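Cell wall surface anchor family protein (PDB 3TXA) forms the adhesive tip of a Group B Streptococcus pilus, where it probably binds host components through a metal-binding von Willebrand factor A-type domain. Local coordinates at residues A[155-160]-A[623-628]. Residues are numbered along the deposited sequence; the frame is centred on the assembly and turned at random.
Sequences KIELTV and KVVLTY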
loop_
_atom_site.group_PDB
_atom_site.type_symbol
_atom_site.label_atom_id
_atom_site.label_comp_id
_atom_site.label_asym_id
_atom_site.label_seq_id
_atom_site.Cartn_x
_atom_site.Cartn_y
_atom_site.Cartn_z
ATOM N N LYS A 155 27.175 -28.366 -20.058
ATOM C CA LYS A 155 27.197 -26.973 -19.659
ATOM C C LYS A 155 26.354 -26.811 -18.404
ATOM O O LYS A 155 25.123 -26.921 -18.458
ATOM C CB LYS A 155 26.616 -26.112 -20.770
ATOM C CG LYS A 155 26.698 -24.634 -20.551
ATOM C CD LYS A 155 26.270 -23.894 -21.802
ATOM C CE LYS A 155 27.270 -22.804 -22.171
ATOM N NZ LYS A 155 28.663 -23.335 -22.411
ATOM N N ILE A 156 27.024 -26.537 -17.280
ATOM C CA ILE A 156 26.370 -26.310 -15.995
ATOM C C ILE A 156 25.869 -24.880 -15.883
ATOM O O ILE A 156 26.567 -23.942 -16.246
ATOM C CB ILE A 156 27.327 -26.612 -14.806
ATOM C CG1 ILE A 156 27.971 -28.001 -14.941
ATOM C CG2 ILE A 156 26.616 -26.465 -13.467
ATOM C CD1 ILE A 156 27.014 -29.187 -14.999
ATOM N N GLU A 157 24.646 -24.727 -15.401
ATOM C CA GLU A 157 24.129 -23.423 -15.022
ATOM C C GLU A 157 23.860 -23.384 -13.506
ATOM O O GLU A 157 23.282 -24.326 -12.933
ATOM C CB GLU A 157 22.870 -23.054 -15.828
ATOM C CG GLU A 157 22.069 -21.885 -15.244
ATOM C CD GLU A 157 20.891 -21.429 -16.098
ATOM O OE1 GLU A 157 21.124 -20.663 -17.062
ATOM O OE2 GLU A 157 19.723 -21.787 -15.786
ATOM N N LEU A 158 24.287 -22.285 -12.880
ATOM C CA LEU A 158 24.114 -22.052 -11.462
ATOM C C LEU A 158 23.470 -20.681 -11.316
ATOM O O LEU A 158 23.886 -19.732 -11.986
ATOM C CB LEU A 158 25.482 -22.056 -10.790
ATOM C CG LEU A 158 25.585 -22.567 -9.365
ATOM C CD1 LEU A 158 26.461 -23.811 -9.316
ATOM C CD2 LEU A 158 26.199 -21.518 -8.523
ATOM N N THR A 159 22.458 -20.568 -10.456
ATOM C CA THR A 159 21.700 -19.309 -10.291
ATOM C C THR A 159 21.403 -19.058 -8.819
ATOM O O THR A 159 21.227 -20.005 -8.041
ATOM C CB THR A 159 20.327 -19.332 -11.010
ATOM O OG1 THR A 159 19.455 -20.248 -10.340
ATOM C CG2 THR A 159 20.448 -19.745 -12.500
ATOM N N VAL A 160 21.344 -17.778 -8.452
ATOM C CA VAL A 160 21.097 -17.342 -7.083
ATOM C C VAL A 160 20.212 -16.105 -7.152
ATOM O O VAL A 160 20.563 -15.123 -7.812
ATOM C CB VAL A 160 22.430 -16.994 -6.336
ATOM C CG1 VAL A 160 22.170 -16.571 -4.884
ATOM C CG2 VAL A 160 23.415 -18.167 -6.378
ATOM N N LYS A 623 19.083 -11.468 -9.514
ATOM C CA LYS A 623 19.425 -12.861 -9.845
ATOM C C LYS A 623 20.710 -12.851 -10.657
ATOM O O LYS A 623 20.931 -11.953 -11.478
ATOM C CB LYS A 623 18.301 -13.525 -10.647
ATOM C CG LYS A 623 18.406 -15.015 -10.765
ATOM C CD LYS A 623 17.572 -15.541 -11.931
ATOM C CE LYS A 623 17.300 -17.080 -11.845
ATOM N NZ LYS A 623 16.875 -17.710 -13.174
ATOM N N VAL A 624 21.559 -13.846 -10.414
ATOM C CA VAL A 624 22.821 -13.966 -11.134
ATOM C C VAL A 624 22.926 -15.375 -11.704
ATOM O O VAL A 624 22.459 -16.348 -11.083
ATOM C CB VAL A 624 24.022 -13.681 -10.226
ATOM C CG1 VAL A 624 24.032 -12.221 -9.786
ATOM C CG2 VAL A 624 24.018 -14.642 -9.029
ATOM N N VAL A 625 23.518 -15.497 -12.886
ATOM C CA VAL A 625 23.536 -16.788 -13.519
ATOM C C VAL A 625 24.946 -17.068 -13.922
ATOM O O VAL A 625 25.556 -16.250 -14.619
ATOM C CB VAL A 625 22.619 -16.827 -14.780
ATOM C CG1 VAL A 625 22.532 -18.272 -15.363
ATOM C CG2 VAL A 625 21.232 -16.261 -14.477
ATOM N N LEU A 626 25.466 -18.208 -13.468
ATOM C CA LEU A 626 26.819 -18.645 -13.795
ATOM C C LEU A 626 26.700 -19.849 -14.687
ATOM O O LEU A 626 26.024 -20.819 -14.311
ATOM C CB LEU A 626 27.605 -19.049 -12.545
ATOM C CG LEU A 626 29.024 -19.556 -12.793
ATOM C CD1 LEU A 626 29.953 -18.415 -13.117
ATOM C CD2 LEU A 626 29.546 -20.320 -11.617
ATOM N N THR A 627 27.324 -19.789 -15.869
ATOM C CA THR A 627 27.508 -20.991 -16.701
ATOM C C THR A 627 28.997 -21.269 -16.891
ATOM O O THR A 627 29.818 -20.324 -16.995
ATOM C CB THR A 627 26.792 -20.905 -18.109
ATOM O OG1 THR A 627 27.375 -19.863 -18.892
ATOM C CG2 THR A 627 25.336 -20.587 -17.983
ATOM N N TYR A 628 29.322 -22.558 -16.943
ATOM C CA TYR A 628 30.661 -23.028 -17.269
ATOM C C TYR A 628 30.601 -24.403 -17.941
ATOM O O TYR A 628 29.527 -24.978 -18.020
ATOM C CB TYR A 628 31.502 -23.073 -16.016
ATOM C CG TYR A 628 30.990 -23.994 -14.940
ATOM C CD1 TYR A 628 31.429 -25.303 -14.848
ATOM C CD2 TYR A 628 30.091 -23.544 -13.989
ATOM C CE1 TYR A 628 30.979 -26.140 -13.835
ATOM C CE2 TYR A 628 29.639 -24.359 -12.982
ATOM C CZ TYR A 628 30.083 -25.660 -12.903
ATOM O OH TYR A 628 29.617 -26.480 -11.898
#
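Ile156 covers one face of the Tyr628 ring: its CB is 3.8 Å from the ring centroid, shifted toward the rim, a CH-pi contact, while CG2 reaches the phenol OH, itself weakly hydrogen-bonded to Asp550. A chi1 of 61° puts CG of Tyr628 between the backbone N and the carbonyl carbon and brings the ring alongside Ile156. Phe558 also meets this ring, their planes about 25° apart. The strands 155-160 and 623-628 run antiparallel, joined by six backbone hydrogen bonds at Ile156-Tyr628, Leu158-Leu626 and Val160-Val624; the one from Leu626 N to Leu158 O is nearly straight at 176°. The ring's face of the sheet is buried: Leu158 CB meets Leu626 CB at 4.1 Å, Val160 CB meets Val624 CG2, and Leu616 and Leu618 close over Val624. On the other face, Thr159 CG2 rests against Val625 CG1, and the extended Glu157 slants across that same methyl on its way to a salt bridge with Lys142. The pairing joins 155-160 to a strand of the Ig-like domain, the von Willebrand factor A-type domain lying between them in sequence: backbone bonds fix the register, a mostly apolar layer covers one face, and charged and hydroxyl ends lie on the other, Lys155 paired with Asp629.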